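Local structure of cytochrome B5-HOST origin (Ostreococcus tauri virus 2, 4B8N) at residues H24-K35 and I55-T64. The protein binds haem as a cytochrome b5 of a marine algal virus and probably carries electrons between redox partners. Numbering follows the deposited sequence.
With HEM (protoporphyrin IX containing Fe), chain E.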
ATOM      1  N   HIS A  24      -1.353   4.329  -9.653  1.00 24.27           N
ATOM      2  CA  HIS A  24      -2.140   4.598  -8.440  1.00 26.71           C
ATOM      3  C   HIS A  24      -1.277   5.286  -7.430  1.00 23.67           C
ATOM      4  O   HIS A  24      -0.903   4.719  -6.394  1.00 23.26           O
ATOM      5  CB  HIS A  24      -2.764   3.312  -7.899  1.00 29.73           C
ATOM      6  CG  HIS A  24      -3.590   2.584  -8.917  1.00 26.16           C
ATOM      7  ND1 HIS A  24      -4.924   2.773  -9.035  1.00 34.79           N
ATOM      8  CD2 HIS A  24      -3.223   1.710  -9.940  1.00 25.45           C
ATOM      9  CE1 HIS A  24      -5.394   2.024 -10.050  1.00 30.43           C
ATOM     10  NE2 HIS A  24      -4.351   1.379 -10.610  1.00 27.23           N
ATOM     11  N   ASN A  25      -0.975   6.546  -7.738  1.00 24.41           N
ATOM     12  CA  ASN A  25       0.103   7.285  -7.083  1.00 22.57           C
ATOM     13  C   ASN A  25      -0.340   8.634  -6.510  1.00 24.04           C
ATOM     14  O   ASN A  25       0.465   9.564  -6.377  1.00 26.47           O
ATOM     15  CB  ASN A  25       1.278   7.472  -8.070  1.00 29.35           C
ATOM     16  CG  ASN A  25       0.970   8.470  -9.196  1.00 35.61           C
ATOM     17  OD1 ASN A  25      -0.189   8.730  -9.545  1.00 23.66           O
ATOM     18  ND2 ASN A  25       2.026   9.038  -9.766  1.00 33.46           N
ATOM     19  N   THR A  26      -1.621   8.754  -6.173  1.00 22.50           N
ATOM     20  CA  THR A  26      -2.126   9.994  -5.561  1.00 23.65           C
ATOM     21  C   THR A  26      -2.861   9.703  -4.261  1.00 26.69           C
ATOM     22  O   THR A  26      -3.233   8.557  -4.008  1.00 26.17           O
ATOM     23  CB  THR A  26      -3.088  10.746  -6.502  1.00 27.06           C
ATOM     24  OG1 THR A  26      -4.223   9.915  -6.806  1.00 24.10           O
ATOM     25  CG2 THR A  26      -2.384  11.136  -7.777  1.00 26.02           C
ATOM     26  N   GLU A  27      -3.072  10.740  -3.449  1.00 22.90           N
ATOM     27  CA  GLU A  27      -3.949  10.641  -2.271  1.00 23.25           C
ATOM     28  C   GLU A  27      -5.322  10.060  -2.647  1.00 22.32           C
ATOM     29  O   GLU A  27      -5.901   9.269  -1.898  1.00 20.21           O
ATOM     30  CB  GLU A  27      -4.116  12.012  -1.612  1.00 25.46           C
ATOM     31  CG  GLU A  27      -5.138  12.035  -0.476  1.00 29.96           C
ATOM     32  CD  GLU A  27      -5.174  13.362   0.264  1.00 33.96           C
ATOM     33  OE1 GLU A  27      -4.529  14.319  -0.194  1.00 32.61           O
ATOM     34  OE2 GLU A  27      -5.856  13.454   1.302  1.00 43.72           O
ATOM     35  N   GLU A  28      -5.829  10.450  -3.820  1.00 24.48           N
ATOM     36  CA  GLU A  28      -7.163  10.030  -4.283  1.00 25.12           C
ATOM     37  C   GLU A  28      -7.212   8.574  -4.776  1.00 29.88           C
ATOM     38  O   GLU A  28      -8.296   7.975  -4.933  1.00 28.22           O
ATOM     39  CB  GLU A  28      -7.667  10.994  -5.375  1.00 24.78           C
ATOM     40  CG  GLU A  28      -7.860  12.439  -4.898  1.00 31.75           C
ATOM     41  CD  GLU A  28      -6.597  13.313  -4.937  1.00 33.44           C
ATOM     42  OE1 GLU A  28      -5.486  12.813  -5.227  1.00 27.46           O
ATOM     43  OE2 GLU A  28      -6.714  14.529  -4.675  1.00 32.28           O
ATOM     44  N   ASP A  29      -6.040   7.993  -5.012  1.00 26.83           N
ATOM     45  CA  ASP A  29      -5.957   6.670  -5.625  1.00 24.59           C
ATOM     46  C   ASP A  29      -4.577   6.094  -5.309  1.00 25.89           C
ATOM     47  O   ASP A  29      -3.631   6.237  -6.091  1.00 21.49           O
ATOM     48  CB  ASP A  29      -6.185   6.814  -7.139  1.00 26.50           C
ATOM     49  CG  ASP A  29      -6.180   5.483  -7.873  1.00 30.64           C
ATOM     50  OD1 ASP A  29      -6.223   4.401  -7.241  1.00 26.76           O
ATOM     51  OD2 ASP A  29      -6.116   5.531  -9.113  1.00 37.72           O
ATOM     52  N   CYS A  30      -4.470   5.454  -4.146  1.00 22.26           N
ATOM     53  CA  CYS A  30      -3.176   5.178  -3.518  1.00 22.77           C
ATOM     54  C   CYS A  30      -2.925   3.687  -3.284  1.00 23.07           C
ATOM     55  O   CYS A  30      -3.486   3.091  -2.357  1.00 27.14           O
ATOM     56  CB  CYS A  30      -3.084   5.948  -2.194  1.00 20.65           C
ATOM     57  SG  CYS A  30      -1.520   5.744  -1.313  1.00 22.02           S
ATOM     58  N   TRP A  31      -2.092   3.082  -4.132  1.00 22.15           N
ATOM     59  CA  TRP A  31      -1.700   1.687  -3.927  1.00 24.19           C
ATOM     60  C   TRP A  31      -0.300   1.659  -3.453  1.00 21.26           C
ATOM     61  O   TRP A  31       0.511   2.469  -3.888  1.00 23.91           O
ATOM     62  CB  TRP A  31      -1.741   0.896  -5.216  1.00 23.11           C
ATOM     63  CG  TRP A  31      -3.092   0.616  -5.808  1.00 25.20           C
ATOM     64  CD1 TRP A  31      -4.333   1.112  -5.416  1.00 25.24           C
ATOM     65  CD2 TRP A  31      -3.368  -0.224  -6.983  1.00 24.95           C
ATOM     66  NE1 TRP A  31      -5.330   0.624  -6.232  1.00 23.21           N
ATOM     67  CE2 TRP A  31      -4.816  -0.176  -7.194  1.00 24.36           C
ATOM     68  CE3 TRP A  31      -2.585  -0.993  -7.843  1.00 24.98           C
ATOM     69  CZ2 TRP A  31      -5.433  -0.876  -8.222  1.00 28.72           C
ATOM     70  CZ3 TRP A  31      -3.222  -1.684  -8.883  1.00 27.47           C
ATOM     71  CH2 TRP A  31      -4.610  -1.629  -9.061  1.00 31.72           C
ATOM     72  N   VAL A  32       0.014   0.713  -2.581  1.00 18.51           N
ATOM     73  CA  VAL A  32       1.368   0.571  -2.041  1.00 21.47           C
ATOM     74  C   VAL A  32       1.731  -0.918  -2.021  1.00 23.29           C
ATOM     75  O   VAL A  32       0.884  -1.747  -1.676  1.00 17.98           O
ATOM     76  CB  VAL A  32       1.482   1.176  -0.612  1.00 21.79           C
ATOM     77  CG1 VAL A  32       2.863   0.951  -0.024  1.00 25.84           C
ATOM     78  CG2 VAL A  32       1.171   2.669  -0.624  1.00 25.29           C
ATOM     79  N   ILE A  33       2.971  -1.242  -2.404  1.00 21.99           N
ATOM     80  CA  ILE A  33       3.474  -2.624  -2.373  1.00 21.19           C
ATOM     81  C   ILE A  33       4.231  -2.839  -1.069  1.00 21.62           C
ATOM     82  O   ILE A  33       5.131  -2.068  -0.736  1.00 20.59           O
ATOM     83  CB  ILE A  33       4.443  -2.962  -3.545  1.00 21.51           C
ATOM     84  CG1 ILE A  33       3.818  -2.673  -4.923  1.00 20.02           C
ATOM     85  CG2 ILE A  33       4.892  -4.434  -3.456  1.00 23.95           C
ATOM     86  CD1 ILE A  33       4.843  -2.560  -6.057  1.00 20.37           C
ATOM     87  N   ILE A  34       3.863  -3.890  -0.336  1.00 22.97           N
ATOM     88  CA  ILE A  34       4.612  -4.327   0.849  1.00 22.57           C
ATOM     89  C   ILE A  34       4.778  -5.846   0.752  1.00 27.87           C
ATOM     90  O   ILE A  34       3.784  -6.586   0.717  1.00 24.62           O
ATOM     91  CB  ILE A  34       3.897  -3.934   2.171  1.00 23.54           C
ATOM     92  CG1 ILE A  34       3.692  -2.415   2.243  1.00 26.34           C
ATOM     93  CG2 ILE A  34       4.669  -4.447   3.398  1.00 23.42           C
ATOM     94  CD1 ILE A  34       2.837  -1.950   3.401  1.00 29.56           C
ATOM     95  N   LYS A  35       6.036  -6.286   0.692  1.00 27.33           N
ATOM     96  CA  LYS A  35       6.423  -7.690   0.472  1.00 26.50           C
ATOM     97  C   LYS A  35       5.685  -8.324  -0.682  1.00 31.10           C
ATOM     98  O   LYS A  35       5.082  -9.388  -0.512  1.00 32.66           O
ATOM     99  CB  LYS A  35       6.226  -8.546   1.736  1.00 28.84           C
ATOM    100  CG  LYS A  35       6.906  -7.983   2.979  1.00 34.35           C
ATOM    101  CD  LYS A  35       6.899  -8.967   4.134  1.00 38.75           C
ATOM    102  CE  LYS A  35       5.496  -9.157   4.698  1.00 49.18           C
ATOM    103  NZ  LYS A  35       4.856  -7.882   5.136  1.00 45.08           N
ATOM    104  N   ILE A  55       2.285   7.831   3.934  1.00 21.98           N
ATOM    105  CA  ILE A  55       1.914   6.790   2.961  1.00 16.53           C
ATOM    106  C   ILE A  55       1.858   7.316   1.534  1.00 18.92           C
ATOM    107  O   ILE A  55       2.358   6.648   0.612  1.00 20.01           O
ATOM    108  CB  ILE A  55       0.597   6.070   3.334  1.00 19.58           C
ATOM    109  CG1 ILE A  55       0.698   5.510   4.750  1.00 18.95           C
ATOM    110  CG2 ILE A  55       0.301   4.940   2.333  1.00 17.91           C
ATOM    111  CD1 ILE A  55      -0.578   4.892   5.288  1.00 17.40           C
ATOM    112  N   ILE A  56       1.254   8.490   1.340  1.00 20.23           N
ATOM    113  CA  ILE A  56       1.153   9.089  -0.009  1.00 19.19           C
ATOM    114  C   ILE A  56       2.551   9.201  -0.663  1.00 20.51           C
ATOM    115  O   ILE A  56       2.716   9.012  -1.874  1.00 20.27           O
ATOM    116  CB  ILE A  56       0.464  10.479   0.023  1.00 17.34           C
ATOM    117  CG1 ILE A  56      -0.989  10.362   0.504  1.00 19.89           C
ATOM    118  CG2 ILE A  56       0.483  11.114  -1.356  1.00 24.28           C
ATOM    119  CD1 ILE A  56      -1.568  11.668   1.054  1.00 16.67           C
ATOM    120  N   LEU A  57       3.552   9.490   0.160  1.00 19.50           N
ATOM    121  CA  LEU A  57       4.957   9.498  -0.272  1.00 24.42           C
ATOM    122  C   LEU A  57       5.346   8.250  -1.045  1.00 24.18           C
ATOM    123  O   LEU A  57       6.221   8.310  -1.911  1.00 21.64           O
ATOM    124  CB  LEU A  57       5.896   9.587   0.930  1.00 22.58           C
ATOM    125  CG  LEU A  57       6.557  10.896   1.332  1.00 30.28           C
ATOM    126  CD1 LEU A  57       7.463  10.657   2.538  1.00 26.04           C
ATOM    127  CD2 LEU A  57       7.349  11.467   0.165  1.00 26.87           C
ATOM    128  N   PHE A  58       4.717   7.121  -0.711  1.00 25.83           N
ATOM    129  CA  PHE A  58       5.018   5.833  -1.340  1.00 21.11           C
ATOM    130  C   PHE A  58       3.914   5.348  -2.288  1.00 26.12           C
ATOM    131  O   PHE A  58       3.931   4.187  -2.720  1.00 25.38           O
ATOM    132  CB  PHE A  58       5.355   4.778  -0.271  1.00 24.50           C
ATOM    133  CG  PHE A  58       6.643   5.057   0.456  1.00 26.09           C
ATOM    134  CD1 PHE A  58       6.687   5.964   1.507  1.00 23.59           C
ATOM    135  CD2 PHE A  58       7.824   4.440   0.060  1.00 24.24           C
ATOM    136  CE1 PHE A  58       7.882   6.260   2.150  1.00 22.78           C
ATOM    137  CE2 PHE A  58       9.025   4.720   0.703  1.00 33.73           C
ATOM    138  CZ  PHE A  58       9.053   5.629   1.756  1.00 30.27           C
ATOM    139  N   ALA A  59       2.967   6.227  -2.622  1.00 23.01           N
ATOM    140  CA  ALA A  59       1.880   5.861  -3.540  1.00 21.15           C
ATOM    141  C   ALA A  59       2.423   5.371  -4.886  1.00 28.52           C
ATOM    142  O   ALA A  59       3.221   6.052  -5.548  1.00 23.85           O
ATOM    143  CB  ALA A  59       0.913   7.018  -3.737  1.00 21.42           C
ATOM    144  N   GLY A  60       2.002   4.173  -5.267  1.00 24.48           N
ATOM    145  CA  GLY A  60       2.453   3.556  -6.504  1.00 22.03           C
ATOM    146  C   GLY A  60       3.802   2.877  -6.435  1.00 21.10           C
ATOM    147  O   GLY A  60       4.324   2.446  -7.465  1.00 22.41           O
ATOM    148  N   LYS A  61       4.355   2.767  -5.224  1.00 22.40           N
ATOM    149  CA  LYS A  61       5.712   2.283  -5.009  1.00 25.75           C
ATOM    150  C   LYS A  61       5.797   1.186  -3.981  1.00 25.37           C
ATOM    151  O   LYS A  61       4.803   0.837  -3.332  1.00 24.01           O
ATOM    152  CB  LYS A  61       6.622   3.441  -4.585  1.00 30.52           C
ATOM    153  CG  LYS A  61       6.586   4.598  -5.568  1.00 35.05           C
ATOM    154  CD  LYS A  61       7.756   5.544  -5.370  1.00 47.13           C
ATOM    155  CE  LYS A  61       7.496   6.851  -6.093  1.00 42.94           C
ATOM    156  NZ  LYS A  61       6.416   7.603  -5.393  1.00 42.19           N
ATOM    157  N   ASP A  62       7.007   0.659  -3.818  1.00 29.34           N
ATOM    158  CA  ASP A  62       7.285  -0.344  -2.811  1.00 24.93           C
ATOM    159  C   ASP A  62       7.687   0.317  -1.484  1.00 33.10           C
ATOM    160  O   ASP A  62       8.630   1.095  -1.439  1.00 30.19           O
ATOM    161  CB  ASP A  62       8.395  -1.262  -3.301  1.00 28.31           C
ATOM    162  CG  ASP A  62       8.456  -2.560  -2.520  1.00 26.56           C
ATOM    163  OD1 ASP A  62       8.532  -2.508  -1.280  1.00 32.79           O
ATOM    164  OD2 ASP A  62       8.421  -3.625  -3.166  1.00 32.46           O
ATOM    165  N   ALA A  63       6.982  -0.005  -0.403  1.00 21.94           N
ATOM    166  CA  ALA A  63       7.277   0.570   0.909  1.00 20.04           C
ATOM    167  C   ALA A  63       7.792  -0.455   1.920  1.00 23.65           C
ATOM    168  O   ALA A  63       7.854  -0.158   3.122  1.00 23.80           O
ATOM    169  CB  ALA A  63       6.044   1.292   1.467  1.00 22.90           C
ATOM    170  N   THR A  64       8.174  -1.641   1.435  1.00 22.64           N
ATOM    171  CA  THR A  64       8.516  -2.774   2.313  1.00 27.32           C
ATOM    172  C   THR A  64       9.514  -2.387   3.410  1.00 31.69           C
ATOM    173  O   THR A  64       9.258  -2.615   4.597  1.00 33.54           O
ATOM    174  CB  THR A  64       9.046  -3.980   1.498  1.00 28.08           C
ATOM    175  OG1 THR A  64       8.047  -4.376   0.549  1.00 32.01           O
ATOM    176  CG2 THR A  64       9.384  -5.181   2.406  1.00 31.50           C
TER
HETATM  177  CHA HEM E 201       2.811   4.688  12.596  1.00 23.94           C
HETATM  178  CHB HEM E 201      -0.259   1.227  10.681  1.00 20.77           C
HETATM  179  CHC HEM E 201       1.695   1.842   6.318  1.00 20.09           C
HETATM  180  CHD HEM E 201       4.653   5.286   8.222  1.00 19.45           C
HETATM  181  C1A HEM E 201       1.833   3.644  12.417  1.00 22.02           C
HETATM  182  C2A HEM E 201       1.060   3.138  13.554  1.00 22.74           C
HETATM  183  C3A HEM E 201       0.179   2.124  12.989  1.00 21.88           C
HETATM  184  C4A HEM E 201       0.433   2.126  11.546  1.00 23.14           C
HETATM  185  CMA HEM E 201      -0.831   1.305  13.729  1.00 24.13           C
HETATM  186  CAA HEM E 201       1.149   3.540  15.014  1.00 26.92           C
HETATM  187  CBA HEM E 201       1.958   2.484  15.775  1.00 37.35           C
HETATM  188  CGA HEM E 201       3.400   2.614  15.345  1.00 47.51           C
HETATM  189  O1A HEM E 201       4.078   3.629  15.709  1.00 44.90           O
HETATM  190  O2A HEM E 201       3.849   1.700  14.620  1.00 45.05           O
HETATM  191  C1B HEM E 201       0.024   1.085   9.281  1.00 22.01           C
HETATM  192  C2B HEM E 201      -0.697   0.089   8.473  1.00 23.09           C
HETATM  193  C3B HEM E 201      -0.081   0.302   7.179  1.00 23.85           C
HETATM  194  C4B HEM E 201       0.883   1.378   7.403  1.00 20.91           C
HETATM  195  CMB HEM E 201      -1.771  -0.866   8.895  1.00 24.21           C
HETATM  196  CAB HEM E 201      -0.405  -0.378   5.899  1.00 24.35           C
HETATM  197  CBB HEM E 201       0.506  -1.070   5.277  1.00 31.92           C
HETATM  198  C1C HEM E 201       2.757   2.785   6.423  1.00 22.07           C
HETATM  199  C2C HEM E 201       3.571   3.197   5.253  1.00 22.83           C
HETATM  200  C3C HEM E 201       4.417   4.208   5.846  1.00 21.94           C
HETATM  201  C4C HEM E 201       4.056   4.371   7.279  1.00 24.40           C
HETATM  202  CMC HEM E 201       3.499   2.684   3.829  1.00 23.85           C
HETATM  203  CAC HEM E 201       5.464   4.955   5.134  1.00 30.25           C
HETATM  204  CBC HEM E 201       6.689   4.516   5.302  1.00 37.29           C
HETATM  205  C1D HEM E 201       4.379   5.476   9.610  1.00 22.65           C
HETATM  206  C2D HEM E 201       5.138   6.466  10.393  1.00 29.70           C
HETATM  207  C3D HEM E 201       4.579   6.277  11.722  1.00 27.07           C
HETATM  208  C4D HEM E 201       3.568   5.220  11.511  1.00 24.88           C
HETATM  209  CMD HEM E 201       6.228   7.438   9.965  1.00 33.60           C
HETATM  210  CAD HEM E 201       4.921   6.979  13.007  1.00 32.20           C
HETATM  211  CBD HEM E 201       5.826   6.113  13.886  1.00 39.61           C
HETATM  212  CGD HEM E 201       6.007   6.698  15.286  1.00 57.15           C
HETATM  213  O1D HEM E 201       5.713   7.897  15.517  1.00 64.37           O
HETATM  214  O2D HEM E 201       6.460   5.948  16.178  1.00 56.31           O
HETATM  215  NA  HEM E 201       1.567   2.916  11.185  1.00 23.25           N
HETATM  216  NB  HEM E 201       0.972   1.808   8.662  1.00 20.19           N
HETATM  217  NC  HEM E 201       3.116   3.402   7.644  1.00 22.46           N
HETATM  218  ND  HEM E 201       3.467   4.719  10.278  1.00 22.67           N
HETATM  219 FE   HEM E 201       2.171   3.349   9.372  1.00 22.08          FE
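V32 spreads its two methyls over the 55-64 segment: CG1 packs 3.5 Å from A63 CB, while CG2 meets CG2 of I55, whose side chain it crosses at about a right angle. With CG1 anti to the backbone N (chi1 177°), one branch (CG2) faces I55 of helix 52-56 and the other (CG1) faces A63, the N-cap residue of helix 64-70. C30 SG lies against A59 CB, which also presses on the N25 backbone. At the hairpin turn, I56 CD1 touches E27 CB at 3.7 Å, and the extended E27 chain slants across it. Alongside, backbone bonds run from G60 N to W31 O, I33 N to K61 O and A63 N to I33 O, the last two together forming a single beta bridge between I33 and D62. This is the cytochrome b5 fold; here the 57-63 connection between helices 52-56 and 64-70 runs beside strand 29-34 and joins it by that one bridge. I55 CG1 lies 3.7 Å from HEM C2C, A63 CB borders the methyl CMC, and I34 and F58 reach the two vinyl groups. At the far end, T64 OG1 accepts from K35 N at 2.8 Å and bonds to D62 OD1 on its syn lone pair. T64 N also reaches D62 OD1, making an Asx turn at the start of helix 64-70. D62 CG is anti to its own N (chi1 -163°), which brings OD2 against I33 CG2, 3.6 Å away.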